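Local structure of phosphate-binding protein (Xanthomonas axonopodis pv. citri, 5UB4) at residues S64-A69 and T85-L90; R91-L96 and V209-E214. The protein probably binds phosphate or a related phosphorus oxyanion in the periplasm, as a substrate-binding protein of the ABC-transporter phosphonate family. All blocks are in the same frame, centred on the assembly; numbering follows the deposited sequence.

Overall arrangement
From the N terminus, the chain first reaches strand 62-66, runs on into helix 67-75 and comes back along strand 79-87; contact 1 closes this short loop, within one lobe. A tight turn leads straight into strand 92-100, so contact 2 opens just after contact 1 has closed. Its loop is far longer, with 112 residues between Arg91-Leu96 and Val209-Glu214, and it joins the two strands that cross between the lobes. The two loops follow in series and neither crosses the other. Their centres lie about 6 Å apart, because strand 209-217 runs antiparallel to both 62-66 and 79-87, and Glu214 probably hydrogen-bonds Ser64 and Thr85 of contact 1.

Contact 1: residues S64-A69 and T85-L90; sequences SETTGA and TERGGL. With PO4 (phosphate ion), chain D.
Strands 64-66 and 85-87 approach no closer than 9.3 Å between their axes and run at 72° to each other, so Ser64 and Arg87 meet through their side chains. Arg87 spans the gap, its chain extended from CG to NE with the guanidinium at its tip. There NH2 donates to Ser64 OG at 3.0 Å, with the acceptor practically in the guanidinium plane and the N-H...O angle 159°. With OG anti to the backbone N (chi1 -171°), the serine hydroxyl points across the gap to the guanidinium edge. A water closes a small ring on the same pair: it accepts from Arg87 NE at 2.8 Å and donates to Ser64 OG at 2.7 Å. The hydroxyl is probably also held by the carboxylate of Glu214, though that approach is unusually short; Glu214 probably bonds Thr85 OG1 too. Phe249 adds a cation-pi contact to Arg87, while Thr66 CG2 packs obliquely against Arg87 NH1 at 4.0 Å. Strand 209-217 runs between the two strands, antiparallel to each, in the core of a periplasmic binding-protein fold. Where strand 62-66 gives way to helix 67-75, Thr66 occupies the N-cap position; its OG1 donates to phosphate O1 at 2.7 Å and also hydrogen-bonds Thr124 OG1. Ser123, Thr124 N, Ser125 and Lys164 also grip the ion, which probably came from the crystallisation liquor but may mark the ligand pocket, as expected of this family. Beyond Arg87, the chain reverses in a type I' turn, with Leu90 N bonded back to Arg87 O at 3.0 Å.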
# COMPACT_ATOMS: atom_id res chain seq x y z
N SER A 64 -3.16 2.05 9.22
CA SER A 64 -4.05 1.84 8.07
C SER A 64 -3.13 1.72 6.88
O SER A 64 -2.40 2.63 6.64
CB SER A 64 -5.00 3.01 7.83
OG SER A 64 -6.01 2.69 6.83
N GLU A 65 -3.15 0.60 6.17
CA GLU A 65 -2.16 0.34 5.09
C GLU A 65 -2.88 -0.38 3.94
O GLU A 65 -3.93 -0.99 4.17
CB GLU A 65 -1.04 -0.58 5.60
CG GLU A 65 -0.23 -0.02 6.76
CD GLU A 65 0.71 1.13 6.38
OE1 GLU A 65 0.94 1.37 5.19
OE2 GLU A 65 1.25 1.77 7.29
N THR A 66 -2.30 -0.32 2.74
CA THR A 66 -2.75 -1.13 1.59
C THR A 66 -2.41 -2.56 1.95
O THR A 66 -1.56 -2.80 2.78
CB THR A 66 -2.05 -0.76 0.26
OG1 THR A 66 -0.65 -0.94 0.40
CG2 THR A 66 -2.30 0.74 -0.10
N THR A 67 -3.09 -3.51 1.29
CA THR A 67 -3.14 -4.85 1.79
C THR A 67 -1.83 -5.62 1.65
O THR A 67 -1.56 -6.48 2.48
CB THR A 67 -4.28 -5.63 1.14
OG1 THR A 67 -4.23 -5.43 -0.28
CG2 THR A 67 -5.57 -5.13 1.71
N GLY A 68 -1.01 -5.30 0.67
CA GLY A 68 0.31 -5.98 0.53
C GLY A 68 1.24 -5.59 1.67
O GLY A 68 1.80 -6.45 2.36
N ALA A 69 1.39 -4.29 1.90
CA ALA A 69 2.15 -3.81 3.07
C ALA A 69 1.66 -4.41 4.36
O ALA A 69 2.45 -4.71 5.25
CB ALA A 69 2.08 -2.31 3.14
N THR A 85 -11.00 -1.84 4.68
CA THR A 85 -11.11 -0.39 4.55
C THR A 85 -11.38 -0.07 3.09
O THR A 85 -10.76 -0.65 2.18
CB THR A 85 -9.82 0.31 5.05
OG1 THR A 85 -9.57 -0.06 6.41
CG2 THR A 85 -9.87 1.79 4.98
N GLU A 86 -12.31 0.86 2.88
CA GLU A 86 -12.68 1.32 1.55
C GLU A 86 -12.16 2.72 1.45
O GLU A 86 -12.43 3.53 2.36
CB GLU A 86 -14.21 1.30 1.44
CG GLU A 86 -14.75 1.74 0.10
CD GLU A 86 -16.25 1.92 0.17
OE1 GLU A 86 -16.94 0.87 0.22
OE2 GLU A 86 -16.71 3.10 0.17
N ARG A 87 -11.41 3.02 0.39
CA ARG A 87 -10.91 4.38 0.12
C ARG A 87 -11.37 4.94 -1.26
O ARG A 87 -11.46 4.21 -2.24
CB ARG A 87 -9.39 4.39 0.19
CG ARG A 87 -8.74 4.16 1.59
CD ARG A 87 -7.24 3.99 1.47
NE ARG A 87 -6.59 3.67 2.75
CZ ARG A 87 -5.28 3.42 2.89
NH1 ARG A 87 -4.46 3.48 1.84
NH2 ARG A 87 -4.79 3.12 4.08
N GLY A 88 -11.68 6.22 -1.33
CA GLY A 88 -12.22 6.82 -2.57
C GLY A 88 -13.44 6.09 -3.11
O GLY A 88 -13.60 6.02 -4.31
N GLY A 89 -14.24 5.45 -2.24
CA GLY A 89 -15.39 4.67 -2.69
C GLY A 89 -15.13 3.32 -3.33
O GLY A 89 -16.03 2.72 -3.91
N LEU A 90 -13.91 2.80 -3.18
CA LEU A 90 -13.52 1.58 -3.85
C LEU A 90 -13.02 0.60 -2.82
O LEU A 90 -12.13 0.92 -2.01
CB LEU A 90 -12.39 1.87 -4.85
CG LEU A 90 -12.75 2.81 -5.99
CD1 LEU A 90 -11.50 3.11 -6.80
CD2 LEU A 90 -13.90 2.28 -6.86
P PO4 D . 0.49 1.30 -2.53
O1 PO4 D . 0.84 0.46 -1.33
O2 PO4 D . -0.38 2.50 -2.19
O3 PO4 D . -0.25 0.46 -3.50
O4 PO4 D . 1.86 1.86 -3.10
O HOH W 1 -7.61 4.28 5.27

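Contact 2: residues R91-L96 and V209-E214; sequences RDFHTL and VPRAVE
Phe93 and Arg211 are brought together by their torsions: CG of Phe93 stands between its own backbone N and carbonyl carbon (chi1 73°), while the Arg211 chain starts out opposite its N (chi1 163°) and then bends at chi2. These first two torsions put Arg211 CD over one face of the phenyl ring, 4.0 Å from its centroid and offset toward the rim, a CH-pi contact. A further bend at chi3 turns the guanidinium, which lies beyond the ring, so CD makes the contact. At the edge of the ring, Val209 CG2 meets Phe93 CE1 at 3.7 Å, so one aromatic group is held from above and from its rim. Beneath these side chains the backbones pair antiparallel. Phe93 and Val209 form a hydrogen-bonded pair, Phe93 N giving to Val209 O at 2.9 Å and Val209 N giving to Phe93 O at 2.8 Å. Asp92 and Pro210 follow as a non-hydrogen-bonded pair, their side chains diverging; the Asp92 carboxylate turns to a salt bridge with Arg264. The pairing ends with Arg211 N bonded to Arg91 O at 2.8 Å. Arg211 NE is buried here without a polar partner in the model. Strand 92-100 goes on to pair with 178-182 and 200-205 in the other lobe, consistent with the two-strand hinge of a periplasmic binding protein. Phe93 CE2 lies 3.5 Å from phosphate O3, and the ring packs on Thr124 and Ser125 of helix 124-136 and on helix 183-186, which Arg211 also touches through Val184, while Pro210 and Ala212 lean on strand 79-87.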
# COMPACT_ATOMS: atom_id res chain seq x y z
N ARG A 91 -13.55 -0.59 -2.89
CA ARG A 91 -13.09 -1.65 -2.04
C ARG A 91 -11.82 -2.32 -2.56
O ARG A 91 -11.11 -2.92 -1.75
CB ARG A 91 -14.19 -2.67 -1.91
CG ARG A 91 -15.39 -2.07 -1.21
CD ARG A 91 -16.30 -3.10 -0.56
NE ARG A 91 -17.35 -2.37 0.17
CZ ARG A 91 -18.45 -2.93 0.66
NH1 ARG A 91 -18.67 -4.26 0.52
NH2 ARG A 91 -19.35 -2.17 1.29
N ASP A 92 -11.61 -2.31 -3.89
CA ASP A 92 -10.50 -3.07 -4.55
C ASP A 92 -9.59 -2.16 -5.33
O ASP A 92 -9.95 -1.05 -5.67
CB ASP A 92 -11.04 -4.14 -5.52
CG ASP A 92 -11.55 -5.42 -4.82
OD1 ASP A 92 -11.71 -5.49 -3.59
OD2 ASP A 92 -11.75 -6.42 -5.52
N PHE A 93 -8.37 -2.63 -5.59
CA PHE A 93 -7.57 -2.04 -6.64
C PHE A 93 -6.69 -3.12 -7.32
O PHE A 93 -6.66 -4.29 -6.88
CB PHE A 93 -6.79 -0.77 -6.16
CG PHE A 93 -5.60 -1.03 -5.24
CD1 PHE A 93 -5.44 -2.21 -4.54
CD2 PHE A 93 -4.68 0.01 -5.00
CE1 PHE A 93 -4.38 -2.40 -3.68
CE2 PHE A 93 -3.60 -0.18 -4.17
CZ PHE A 93 -3.45 -1.40 -3.51
N HIS A 94 -6.01 -2.71 -8.37
CA HIS A 94 -5.14 -3.57 -9.10
C HIS A 94 -3.99 -2.80 -9.70
O HIS A 94 -4.00 -1.60 -9.71
CB HIS A 94 -5.94 -4.36 -10.14
CG HIS A 94 -6.45 -3.55 -11.26
ND1 HIS A 94 -7.71 -3.00 -11.29
CD2 HIS A 94 -5.87 -3.26 -12.45
CE1 HIS A 94 -7.88 -2.38 -12.44
NE2 HIS A 94 -6.78 -2.52 -13.16
N THR A 95 -2.96 -3.53 -10.07
CA THR A 95 -1.78 -2.95 -10.69
C THR A 95 -1.93 -2.92 -12.21
O THR A 95 -2.38 -3.90 -12.81
CB THR A 95 -0.54 -3.71 -10.22
OG1 THR A 95 -0.24 -3.23 -8.89
CG2 THR A 95 0.60 -3.45 -11.10
N LEU A 96 -1.58 -1.79 -12.82
CA LEU A 96 -1.39 -1.77 -14.27
C LEU A 96 0.06 -1.52 -14.64
O LEU A 96 0.82 -0.94 -13.88
CB LEU A 96 -2.39 -0.88 -14.98
CG LEU A 96 -2.61 0.49 -14.39
CD1 LEU A 96 -1.35 1.27 -14.65
CD2 LEU A 96 -3.84 1.18 -14.97
N VAL A 209 -7.06 -6.84 -5.73
CA VAL A 209 -6.99 -7.24 -4.33
C VAL A 209 -7.78 -6.18 -3.53
O VAL A 209 -8.04 -5.07 -4.05
CB VAL A 209 -5.52 -7.38 -3.83
CG1 VAL A 209 -4.75 -8.45 -4.61
CG2 VAL A 209 -4.80 -6.03 -3.88
N PRO A 210 -8.16 -6.50 -2.27
CA PRO A 210 -8.77 -5.46 -1.45
C PRO A 210 -7.79 -4.31 -1.25
O PRO A 210 -6.58 -4.54 -1.10
CB PRO A 210 -9.09 -6.16 -0.12
CG PRO A 210 -8.93 -7.62 -0.39
CD PRO A 210 -7.90 -7.72 -1.49
N ARG A 211 -8.33 -3.11 -1.27
CA ARG A 211 -7.54 -1.89 -1.33
C ARG A 211 -6.72 -1.61 -0.06
O ARG A 211 -5.56 -1.27 -0.12
CB ARG A 211 -8.49 -0.73 -1.63
CG ARG A 211 -7.94 0.63 -1.34
CD ARG A 211 -7.03 1.17 -2.42
NE ARG A 211 -7.89 2.11 -3.10
CZ ARG A 211 -7.68 3.39 -3.28
NH1 ARG A 211 -6.56 3.98 -2.92
NH2 ARG A 211 -8.66 4.10 -3.87
N ALA A 212 -7.34 -1.74 1.10
CA ALA A 212 -6.67 -1.39 2.37
C ALA A 212 -7.32 -2.11 3.54
O ALA A 212 -8.42 -2.69 3.40
CB ALA A 212 -6.67 0.14 2.58
N VAL A 213 -6.60 -2.09 4.65
CA VAL A 213 -6.98 -2.78 5.86
C VAL A 213 -6.45 -2.03 7.08
O VAL A 213 -5.34 -1.44 7.04
CB VAL A 213 -6.45 -4.25 5.83
CG1 VAL A 213 -4.94 -4.28 5.75
CG2 VAL A 213 -6.95 -5.08 7.00
N GLU A 214 -7.24 -2.04 8.17
CA GLU A 214 -6.80 -1.51 9.48
C GLU A 214 -6.15 -2.67 10.18
O GLU A 214 -6.78 -3.77 10.31
CB GLU A 214 -8.00 -1.00 10.31
CG GLU A 214 -8.81 0.07 9.56
CD GLU A 214 -7.87 1.15 9.03
OE1 GLU A 214 -7.15 1.78 9.89
OE2 GLU A 214 -7.77 1.29 7.77